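Local atomic coordinates of malate dehydrogenase (Picrophilus torridus, PDB entry 4BGV), a protein that probably catalyses the NAD-dependent, reversible oxidation of malate to oxaloacetate, a step of the tricarboxylic acid cycle. Residues D200-P203 / R204-D208; S191-G195 / I196-D200. All coordinates share one frame; numbering follows the deposited sequence. Where two conformers were deposited one is given.

In the fold
Both contacts lie at the periphery of the C-terminal alpha/beta domain, far from the annotated nucleotide and substrate sites, and follow one another along the chain with Asp200 in common. Contact 2 is the buried one: a tight beta hairpin at the end of strand 184-193, held by backbone hydrogen bonds. Contact 1 is at the surface, where the chain leaving strand 196-197 starts helix 204-215; there one carbonyl, a small apolar staple and charged side chains do the work. The two meet where Leu201 packs on Val193, Ile207 lies against Glu199 and Arg204 is salt-bridged to Glu199. Each also touches a second subunit, contact 2 with more of its residues.

Contact 1: D200-P203 / R204-D208; sequences DLLP and REKID
The start of helix 204-215 is built here, with Pro203 at the N-cap and Ile207 closing the first turn. Pro203 O accepts the amide of Ile207: Ile207 N to Pro203 O is 3.1 Å, and the N-H points at the oxygen with an angle of 160°. A weak second bond reaches the same Pro203 O from Lys206 N at 3.0 Å, with poorer aim. The next i to i+4 bond, Asp208 N to Arg204 O, is 2.8 Å.

Leu202, just before the cap, and Ile207 pack together beside this turn. Ile207 holds CG1 anti to its carbonyl carbon (chi1 -67°), which directs that branch back toward the incoming chain. There Ile207 CG1 meets Leu202 CB at 3.8 Å, and Ile207 CD1 lies 3.7 Å from Leu202 O. Further out, Leu202 CD2 brushes Lys206 CG at 4.2 Å. Leu161 and Leu165 of helix 150-165 also pack against Leu202.

On the outer side, Arg204 reaches one turn along the helix. Its chain bends at chi2 and chi3, and the folded arm presents the guanidinium edge to Asp208: Arg204 NH1 to Asp208 OD1 is 3.1 Å with an N-H angle of 163°, nearly in the guanidinium plane and on the syn side of the carboxylate. NH2 forms a second salt bridge, to Glu199, and two carboxylates, on different nitrogens, should restrict the rotation of the group. Lys206 NZ forms a salt bridge with Glu209. Proline offers no polar side-chain atom for capping, but the Leu202-Ile207 pair, flanking the cap from the residue before it to the fourth helical residue, is the hydrophobic staple of a helix N-terminus.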
loop_
_atom_site.group_PDB
_atom_site.type_symbol
_atom_site.label_atom_id
_atom_site.label_comp_id
_atom_site.label_asym_id
_atom_site.label_seq_id
_atom_site.Cartn_x
_atom_site.Cartn_y
_atom_site.Cartn_z
ATOM N N ASP A 200 -19.078 -6.913 -27.062
ATOM C CA ASP A 200 -18.153 -6.995 -28.187
ATOM C C ASP A 200 -17.057 -8.026 -27.953
ATOM O O ASP A 200 -16.302 -8.327 -28.866
ATOM C CB ASP A 200 -17.473 -5.645 -28.441
ATOM C CG ASP A 200 -18.450 -4.571 -28.862
ATOM O OD1 ASP A 200 -19.607 -4.911 -29.178
ATOM O OD2 ASP A 200 -18.063 -3.385 -28.868
ATOM N N LEU A 201 -16.963 -8.553 -26.734
ATOM C CA LEU A 201 -15.815 -9.368 -26.345
ATOM C C LEU A 201 -16.181 -10.825 -26.051
ATOM O O LEU A 201 -15.342 -11.711 -26.172
ATOM C CB LEU A 201 -15.122 -8.743 -25.127
ATOM C CG LEU A 201 -14.506 -7.348 -25.317
ATOM C CD1 LEU A 201 -13.917 -6.816 -24.015
ATOM C CD2 LEU A 201 -13.437 -7.402 -26.402
ATOM N N LEU A 202 -17.428 -11.057 -25.653
ATOM C CA LEU A 202 -17.893 -12.388 -25.261
ATOM C C LEU A 202 -19.225 -12.708 -25.926
ATOM O O LEU A 202 -20.034 -11.810 -26.144
ATOM C CB LEU A 202 -18.056 -12.464 -23.738
ATOM C CG LEU A 202 -16.801 -12.480 -22.862
ATOM C CD1 LEU A 202 -17.149 -12.266 -21.378
ATOM C CD2 LEU A 202 -16.042 -13.780 -23.044
ATOM N N PRO A 203 -19.461 -13.997 -26.248
ATOM C CA PRO A 203 -20.766 -14.423 -26.767
ATOM C C PRO A 203 -21.839 -14.204 -25.707
ATOM O O PRO A 203 -21.568 -14.312 -24.512
ATOM C CB PRO A 203 -20.579 -15.921 -27.016
ATOM C CG PRO A 203 -19.098 -16.128 -27.082
ATOM C CD PRO A 203 -18.490 -15.100 -26.200
ATOM N N ARG A 204 -23.046 -13.875 -26.147
ATOM C CA ARG A 204 -24.161 -13.645 -25.235
ATOM C C ARG A 204 -24.358 -14.814 -24.267
ATOM O O ARG A 204 -24.621 -14.610 -23.079
ATOM C CB ARG A 204 -25.435 -13.369 -26.040
ATOM C CG ARG A 204 -26.750 -13.564 -25.292
ATOM C CD ARG A 204 -26.894 -12.650 -24.085
ATOM N NE ARG A 204 -26.682 -11.241 -24.396
ATOM C CZ ARG A 204 -26.842 -10.259 -23.515
ATOM N NH1 ARG A 204 -27.220 -10.544 -22.273
ATOM N NH2 ARG A 204 -26.633 -8.997 -23.875
ATOM N N GLU A 205 -24.211 -16.032 -24.775
ATOM C CA GLU A 205 -24.384 -17.227 -23.957
ATOM C C GLU A 205 -23.444 -17.211 -22.754
ATOM O O GLU A 205 -23.855 -17.531 -21.635
ATOM C CB GLU A 205 -24.139 -18.489 -24.779
ATOM C CG GLU A 205 -25.092 -19.612 -24.444
ATOM C CD GLU A 205 -25.208 -19.840 -22.948
ATOM O OE1 GLU A 205 -24.266 -20.409 -22.365
ATOM O OE2 GLU A 205 -26.233 -19.437 -22.352
ATOM N N LYS A 206 -22.191 -16.833 -22.993
ATOM C CA LYS A 206 -21.204 -16.779 -21.918
ATOM C C LYS A 206 -21.524 -15.664 -20.928
ATOM O O LYS A 206 -21.343 -15.828 -19.711
ATOM C CB LYS A 206 -19.789 -16.607 -22.480
ATOM C CG LYS A 206 -18.713 -16.603 -21.412
ATOM C CD LYS A 206 -18.762 -17.876 -20.552
ATOM C CE LYS A 206 -18.465 -19.130 -21.368
ATOM N NZ LYS A 206 -18.404 -20.347 -20.485
ATOM N N ILE A 207 -21.989 -14.527 -21.440
ATOM C CA ILE A 207 -22.357 -13.407 -20.575
ATOM C C ILE A 207 -23.538 -13.812 -19.692
ATOM O O ILE A 207 -23.556 -13.522 -18.498
ATOM C CB ILE A 207 -22.685 -12.135 -21.387
ATOM C CG1 ILE A 207 -21.413 -11.612 -22.081
ATOM C CG2 ILE A 207 -23.281 -11.036 -20.492
ATOM C CD1 ILE A 207 -21.684 -10.529 -23.144
ATOM N N ASP A 208 -24.519 -14.501 -20.276
ATOM C CA ASP A 208 -25.650 -14.964 -19.480
ATOM C C ASP A 208 -25.198 -15.921 -18.373
ATOM O O ASP A 208 -25.729 -15.884 -17.262
ATOM C CB ASP A 208 -26.720 -15.615 -20.362
ATOM C CG ASP A 208 -27.431 -14.604 -21.242
ATOM O OD1 ASP A 208 -27.281 -13.390 -20.988
ATOM O OD2 ASP A 208 -28.146 -15.018 -22.174
#

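Contact 2: S191-G195 / I196-D200; sequences SNVSG and IPIED
Asn192 carries its CG between the backbone N and the carbonyl carbon (chi1 61°), a rotation that swings the amide over the turn, where Asn192 OD1 accepts from Gly195 N at 2.8 Å. That donor stands well above the plane of the amide rather than on a lone pair, and the three-residue spacing makes this an Asx motif. Asn173 ND2 donates to the same OD1, giving the oxygen two partners. The strands lie close enough here to bring Asn192 CB within 3.1 Å of Ile196 O. Val193, with CG1 anti to its N, keeps CG2 beside the N, where it passes obliquely over Ile198 CD1; Ile198 is modelled in two conformers, so this touch is less certain than the backbone bonds.

The backbone beneath is a beta hairpin with a two-residue loop, a type I' turn from Val193 to Ile196. Val193 and Ile196 form its hydrogen-bonded pair: Val193 N to Ile196 O spans 2.8 Å, and Ile196 N to Val193 O 2.9 Å. Both side chains leave on the same face of the sheet. Ser194 and Gly195 take positive phi at the corner, and at Gly195 a CB would press on the preceding carbonyl oxygen.

One step on, Asn192 and Pro197 are the non-hydrogen-bonded pair, a place where proline's missing N-H costs the hairpin nothing. Ser191 O finishes the ladder, taking a nearly straight bond from Ile198 N (3.0 Å, 167°) and a CA-H contact from Pro197 CA at 3.6 Å. Beyond it Asp200 N bonds back to Pro197 O as the chain curls away. The corner faces a second subunit: Ser194 OG is hydrogen-bonded to Val252 O of that subunit, and Ile196 packs on its Tyr289.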
loop_
_atom_site.group_PDB
_atom_site.type_symbol
_atom_site.label_atom_id
_atom_site.label_comp_id
_atom_site.label_asym_id
_atom_site.label_seq_id
_atom_site.Cartn_x
_atom_site.Cartn_y
_atom_site.Cartn_z
ATOM N N SER A 191 -21.294 -2.579 -19.022
ATOM C CA SER A 191 -20.221 -3.421 -18.506
ATOM C C SER A 191 -19.206 -3.544 -19.616
ATOM O O SER A 191 -19.572 -3.726 -20.783
ATOM C CB SER A 191 -20.755 -4.807 -18.102
ATOM O OG SER A 191 -21.767 -4.679 -17.110
ATOM N N ASN A 192 -17.933 -3.437 -19.263
ATOM C CA ASN A 192 -16.900 -3.291 -20.276
ATOM C C ASN A 192 -15.521 -3.664 -19.750
ATOM O O ASN A 192 -15.327 -3.827 -18.533
ATOM C CB ASN A 192 -16.865 -1.831 -20.761
ATOM C CG ASN A 192 -16.537 -0.852 -19.638
ATOM O OD1 ASN A 192 -15.388 -0.735 -19.218
ATOM N ND2 ASN A 192 -17.551 -0.145 -19.154
ATOM N N VAL A 193 -14.564 -3.803 -20.669
ATOM C CA VAL A 193 -13.161 -3.880 -20.279
ATOM C C VAL A 193 -12.463 -2.622 -20.810
ATOM O O VAL A 193 -12.345 -2.433 -22.032
ATOM C CB VAL A 193 -12.446 -5.119 -20.854
ATOM C CG1 VAL A 193 -11.001 -5.146 -20.368
ATOM C CG2 VAL A 193 -13.161 -6.399 -20.426
ATOM N N SER A 194 -12.026 -1.763 -19.893
ATOM C CA SER A 194 -11.417 -0.479 -20.253
ATOM C C SER A 194 -12.254 0.289 -21.284
ATOM O O SER A 194 -11.700 0.926 -22.186
ATOM C CB SER A 194 -9.988 -0.684 -20.784
ATOM O OG SER A 194 -9.165 -1.279 -19.796
ATOM N N GLY A 195 -13.583 0.202 -21.153
ATOM C CA GLY A 195 -14.493 0.927 -22.017
ATOM C C GLY A 195 -15.036 0.124 -23.181
ATOM O O GLY A 195 -16.050 0.491 -23.787
ATOM N N ILE A 196 -14.370 -0.976 -23.508
ATOM C CA ILE A 196 -14.839 -1.802 -24.612
ATOM C C ILE A 196 -15.983 -2.663 -24.098
ATOM O O ILE A 196 -15.783 -3.451 -23.178
ATOM C CB ILE A 196 -13.723 -2.705 -25.165
ATOM C CG1 ILE A 196 -12.535 -1.863 -25.634
ATOM C CG2 ILE A 196 -14.274 -3.559 -26.312
ATOM C CD1 ILE A 196 -11.273 -2.673 -25.971
ATOM N N PRO A 197 -17.192 -2.509 -24.671
ATOM C CA PRO A 197 -18.337 -3.244 -24.115
ATOM C C PRO A 197 -18.103 -4.742 -24.119
ATOM O O PRO A 197 -17.500 -5.297 -25.049
ATOM C CB PRO A 197 -19.493 -2.866 -25.057
ATOM C CG PRO A 197 -19.087 -1.534 -25.595
ATOM C CD PRO A 197 -17.602 -1.643 -25.795
ATOM N N ILE A 198 -18.551 -5.402 -23.057
ATOM C CA ILE A 198 -18.374 -6.834 -22.927
ATOM C C ILE A 198 -19.111 -7.598 -24.039
ATOM O O ILE A 198 -18.719 -8.702 -24.426
ATOM C CB ILE A 198 -18.831 -7.289 -21.522
ATOM C CG1 ILE A 198 -17.821 -8.247 -20.907
ATOM C CG2 ILE A 198 -20.253 -7.812 -21.526
ATOM C CD1 ILE A 198 -16.663 -7.517 -20.274
ATOM N N GLU A 199 -20.185 -7.003 -24.557
ATOM C CA GLU A 199 -20.923 -7.636 -25.651
ATOM C C GLU A 199 -20.112 -7.745 -26.932
ATOM O O GLU A 199 -20.450 -8.548 -27.802
ATOM C CB GLU A 199 -22.235 -6.903 -25.946
ATOM C CG GLU A 199 -23.336 -7.235 -24.970
ATOM C CD GLU A 199 -24.464 -6.219 -24.989
ATOM O OE1 GLU A 199 -24.195 -5.007 -24.798
ATOM O OE2 GLU A 199 -25.624 -6.634 -25.187
ATOM N N ASP A 200 -19.078 -6.913 -27.062
ATOM C CA ASP A 200 -18.153 -6.995 -28.187
ATOM C C ASP A 200 -17.057 -8.026 -27.953
ATOM O O ASP A 200 -16.302 -8.327 -28.866
ATOM C CB ASP A 200 -17.473 -5.645 -28.441
ATOM C CG ASP A 200 -18.450 -4.571 -28.862
ATOM O OD1 ASP A 200 -19.607 -4.911 -29.178
ATOM O OD2 ASP A 200 -18.063 -3.385 -28.868
#